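Local coordinates for sepf-like protein (Archaeoglobus fulgidus, PDB 3ZIE) that probably helps tether the cytokinetic Z ring to the cell membrane during division, at residues Glu7-Gly10 with Leu11-Pro15; Ile68-Pro71 with Thr72-Val76. The protein carries 1 engineered substitution. One frame throughout, in Å; residues are numbered along the deposited sequence.

Contact 1 (Glu7-Gly10 with Leu11-Pro15); sequences EVTG and LNEVP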
loop_
_atom_site.group_PDB
_atom_site.type_symbol
_atom_site.label_atom_id
_atom_site.label_comp_id
_atom_site.label_asym_id
_atom_site.label_seq_id
_atom_site.Cartn_x
_atom_site.Cartn_y
_atom_site.Cartn_z
ATOM N N GLU B 7 -8.915 -8.128 -3.267
ATOM C CA GLU B 7 -8.602 -9.528 -2.950
ATOM C C GLU B 7 -8.745 -10.260 -4.266
ATOM O O GLU B 7 -9.879 -10.448 -4.751
ATOM C CB GLU B 7 -9.611 -10.063 -1.929
ATOM C CG GLU B 7 -9.416 -9.451 -0.537
ATOM C CD GLU B 7 -8.010 -9.644 0.102
ATOM O OE1 GLU B 7 -7.277 -10.618 -0.182
ATOM O OE2 GLU B 7 -7.608 -8.820 0.951
ATOM N N VAL B 8 -7.615 -10.513 -4.926
ATOM C CA VAL B 8 -7.661 -10.998 -6.320
ATOM C C VAL B 8 -7.739 -12.527 -6.267
ATOM O O VAL B 8 -6.767 -13.177 -5.832
ATOM C CB VAL B 8 -6.406 -10.559 -7.159
ATOM C CG1 VAL B 8 -6.506 -11.148 -8.611
ATOM C CG2 VAL B 8 -6.314 -9.034 -7.202
ATOM N N THR B 9 -8.876 -13.070 -6.686
ATOM C CA THR B 9 -9.064 -14.541 -6.678
ATOM C C THR B 9 -9.206 -15.167 -8.079
ATOM O O THR B 9 -9.452 -16.382 -8.203
ATOM C CB THR B 9 -10.318 -14.917 -5.863
ATOM O OG1 THR B 9 -11.405 -14.079 -6.277
ATOM C CG2 THR B 9 -10.032 -14.701 -4.378
ATOM N N GLY B 10 -9.025 -14.349 -9.117
ATOM C CA GLY B 10 -9.238 -14.748 -10.521
ATOM C C GLY B 10 -9.347 -13.513 -11.387
ATOM O O GLY B 10 -9.127 -12.379 -10.909
ATOM N N LEU B 11 -9.764 -13.677 -12.637
ATOM C CA LEU B 11 -9.824 -12.541 -13.542
ATOM C C LEU B 11 -11.026 -11.594 -13.291
ATOM O O LEU B 11 -11.075 -10.482 -13.811
ATOM C CB LEU B 11 -9.820 -13.029 -14.998
ATOM C CG LEU B 11 -8.422 -13.341 -15.574
ATOM C CD1 LEU B 11 -8.500 -14.411 -16.622
ATOM C CD2 LEU B 11 -7.863 -12.064 -16.182
ATOM N N ASN B 12 -11.973 -12.007 -12.462
ATOM C CA ASN B 12 -13.172 -11.181 -12.251
ATOM C C ASN B 12 -12.974 -9.859 -11.452
ATOM O O ASN B 12 -13.868 -8.992 -11.489
ATOM C CB ASN B 12 -14.282 -12.018 -11.608
ATOM C CG ASN B 12 -14.764 -13.121 -12.510
ATOM O OD1 ASN B 12 -15.035 -14.261 -12.062
ATOM N ND2 ASN B 12 -14.864 -12.803 -13.795
ATOM N N GLU B 13 -11.833 -9.681 -10.777
ATOM C CA GLU B 13 -11.536 -8.391 -10.067
ATOM C C GLU B 13 -10.865 -7.311 -10.920
ATOM O O GLU B 13 -10.834 -6.126 -10.554
ATOM C CB GLU B 13 -10.728 -8.631 -8.786
ATOM C CG GLU B 13 -11.482 -9.462 -7.738
ATOM C CD GLU B 13 -11.527 -10.945 -8.152
ATOM O OE1 GLU B 13 -10.441 -11.544 -8.284
ATOM O OE2 GLU B 13 -12.630 -11.488 -8.399
ATOM N N VAL B 14 -10.333 -7.709 -12.076
ATOM C CA VAL B 14 -9.563 -6.782 -12.931
ATOM C C VAL B 14 -10.409 -5.618 -13.401
ATOM O O VAL B 14 -9.969 -4.493 -13.298
ATOM C CB VAL B 14 -8.869 -7.502 -14.115
ATOM C CG1 VAL B 14 -8.401 -6.467 -15.191
ATOM C CG2 VAL B 14 -7.712 -8.372 -13.611
ATOM N N PRO B 15 -11.672 -5.851 -13.876
ATOM C CA PRO B 15 -12.377 -4.695 -14.413
ATOM C C PRO B 15 -12.646 -3.617 -13.335
ATOM O O PRO B 15 -12.570 -2.414 -13.639
ATOM C CB PRO B 15 -13.680 -5.337 -14.966
ATOM C CG PRO B 15 -13.215 -6.781 -15.304
ATOM C CD PRO B 15 -12.459 -7.085 -14.068
#
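Between Val8 and Glu13 the chain makes a tight bend, bringing their CA atoms to within 6.0 Å as extended backbone gives way, through residues of helical backbone angles that lack the regular helix bonds, to a helix. The principle illustrated is that a single carboxylate near the start of a helix can hold the peptide N-H groups of the loop that leads into it. Glu13 CB is directed at the preceding residues, and with CG anti to the carbonyl carbon that atom lies 3.5 Å from Glu7 O; a bend at chi2 (75°) then turns the carboxylate toward the peptides of Thr9 and Gly10. There OE1 accepts a hydrogen bond from Thr9 N at 2.7 Å. The N-H is bent moderately off the line to the acceptor (152°), and the donor sits above the carboxylate plane, 45° out of it. Gly10 N adds a weak second bond to the same oxygen at 3.3 Å, and Thr9 OG1, whose side chain crosses that of Glu13 at about a right angle, is a possible but unsettled third donor. The grip is not wholly favourable, since Gly10 O approaches Glu13 OE1 to 3.1 Å, acceptor against acceptor; the two N-H groups probably offset the cost. Beside these polar atoms, Val8 brings its CG1 to 4.0 Å from Glu13 OE1. Thr9 and Glu13 both also pack on Ser83 of the second subunit. The bend thus links strand 2-7 to helix 14-22: Val8 remains joined through its backbone to Asp30 at the end of strand 26-30, and its side chain meets Val44 of helix 38-55, the same helix on which Leu11 lies against Arg43, Val44 and Asp47.

Contact 2 (Ile68-Pro71 with Thr72-Val76); sequences IMTP and TGIKV. Engineered in segment 68-71: Met69 (natural residue Ile).
Thr70 and Ile74 face each other across a hairpin-like reversal, their CA atoms 5.7 Å apart, where a type II turn from Pro71 to Ile74 sets the two segments 151° apart in direction. Ile74 N closes the turn on Pro71 O at 3.1 Å, and Gly73 supplies its positive phi (80°). Beside this bond, Thr70 OG1 donates to Ile74 O at 2.7 Å, coming from above the carbonyl plane; a chi1 of 56° swings the hydroxyl over to that oxygen and leaves CG2 to touch Ile74 CG2 at 3.8 Å. Ile74 CD1 reaches the CG-CD side of the proline ring, 3.7 Å from Pro71 CG, and both side chains also meet Ile26. Further along, Ile68 CG2 and Val76 CG2 approach more loosely. Thr70 OG1 is itself hydrogen-bonded to Asp58 N, so one hydroxyl bridges the turn and strand 58-62. A valine in place of Thr70 would probably leave Ile74 O and Asp58 N without this shared partner. The chemistry therefore implies a turn fixed by one backbone and one side-chain bond, with apolar branches lining the buried side, where Ile3 of the second subunit also packs on Ile68 and Thr70.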
loop_
_atom_site.group_PDB
_atom_site.type_symbol
_atom_site.label_atom_id
_atom_site.label_comp_id
_atom_site.label_asym_id
_atom_site.label_seq_id
_atom_site.Cartn_x
_atom_site.Cartn_y
_atom_site.Cartn_z
ATOM N N ILE B 68 1.264 -3.038 -5.720
ATOM C CA ILE B 68 0.731 -1.688 -5.541
ATOM C C ILE B 68 0.585 -1.088 -6.938
ATOM O O ILE B 68 1.535 -1.111 -7.735
ATOM C CB ILE B 68 1.664 -0.793 -4.719
ATOM C CG1 ILE B 68 1.940 -1.355 -3.309
ATOM C CG2 ILE B 68 1.061 0.613 -4.610
ATOM C CD1 ILE B 68 3.195 -0.726 -2.598
HETATM N N MSE B 69 -0.594 -0.561 -7.232
HETATM C CA MSE B 69 -0.848 0.057 -8.529
HETATM C C MSE B 69 -1.240 1.494 -8.363
HETATM O O MSE B 69 -2.155 1.802 -7.575
HETATM C CB MSE B 69 -1.994 -0.717 -9.197
HETATM C CG MSE B 69 -1.541 -2.191 -9.458
HETATM SE SE MSE B 69 -3.025 -2.728 -10.477
HETATM C CE MSE B 69 -2.129 -1.561 -12.051
ATOM N N THR B 70 -0.588 2.394 -9.106
ATOM C CA THR B 70 -0.911 3.829 -8.948
ATOM C C THR B 70 -1.473 4.416 -10.246
ATOM O O THR B 70 -1.146 3.895 -11.345
ATOM C CB THR B 70 0.311 4.647 -8.561
ATOM O OG1 THR B 70 1.340 4.454 -9.526
ATOM C CG2 THR B 70 0.848 4.217 -7.179
ATOM N N PRO B 71 -2.274 5.498 -10.136
ATOM C CA PRO B 71 -2.811 6.128 -11.312
ATOM C C PRO B 71 -1.849 7.176 -11.878
ATOM O O PRO B 71 -0.750 7.389 -11.326
ATOM C CB PRO B 71 -4.063 6.841 -10.761
ATOM C CG PRO B 71 -3.554 7.339 -9.380
ATOM C CD PRO B 71 -2.838 6.102 -8.889
ATOM N N THR B 72 -2.267 7.854 -12.949
ATOM C CA THR B 72 -1.361 8.777 -13.667
ATOM C C THR B 72 -0.742 9.754 -12.666
ATOM O O THR B 72 -1.469 10.325 -11.817
ATOM C CB THR B 72 -2.167 9.589 -14.702
ATOM O OG1 THR B 72 -2.960 8.689 -15.483
ATOM C CG2 THR B 72 -1.237 10.442 -15.659
ATOM N N GLY B 73 0.579 9.928 -12.748
ATOM C CA GLY B 73 1.273 11.007 -11.998
ATOM C C GLY B 73 1.518 10.664 -10.527
ATOM O O GLY B 73 1.912 11.548 -9.744
ATOM N N ILE B 74 1.216 9.433 -10.120
ATOM C CA ILE B 74 1.592 8.968 -8.756
ATOM C C ILE B 74 2.573 7.834 -8.995
ATOM O O ILE B 74 2.330 6.963 -9.834
ATOM C CB ILE B 74 0.374 8.580 -7.840
ATOM C CG1 ILE B 74 -0.580 9.798 -7.647
ATOM C CG2 ILE B 74 0.877 7.967 -6.480
ATOM C CD1 ILE B 74 -1.949 9.537 -6.898
ATOM N N LYS B 75 3.746 7.928 -8.374
ATOM C CA LYS B 75 4.784 6.916 -8.584
ATOM C C LYS B 75 5.071 6.253 -7.258
ATOM O O LYS B 75 4.640 6.748 -6.210
ATOM C CB LYS B 75 6.092 7.516 -9.129
ATOM C CG LYS B 75 6.005 8.043 -10.614
ATOM C CD LYS B 75 5.882 6.838 -11.628
ATOM C CE LYS B 75 5.744 7.250 -13.109
ATOM N NZ LYS B 75 6.890 8.133 -13.539
ATOM N N VAL B 76 5.711 5.095 -7.310
ATOM C CA VAL B 76 6.229 4.453 -6.111
ATOM C C VAL B 76 7.689 4.817 -5.993
ATOM O O VAL B 76 8.461 4.599 -6.926
ATOM C CB VAL B 76 6.068 2.934 -6.181
ATOM C CG1 VAL B 76 6.625 2.259 -4.898
ATOM C CG2 VAL B 76 4.596 2.561 -6.369
#

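Contact 1 and contact 2 show one principle at two places in a small domain: short-range bonds shape the chain where one regular element gives way to the next. Their centres are 19 Å apart, on opposite sides of the chain's centre, and their nearest atoms stay about 8 Å from each other, so neither touches the other. In the first, a side-chain carboxylate holds the bend between a strand and a helix; the second turns strand 66-70 toward strand 75-78. What they share is the second subunit: Thr9 and Glu13 pack on its Ser83, while Lys75 and Val76 pair in parallel with one of its strands, carrying the sheet across the dimer interface.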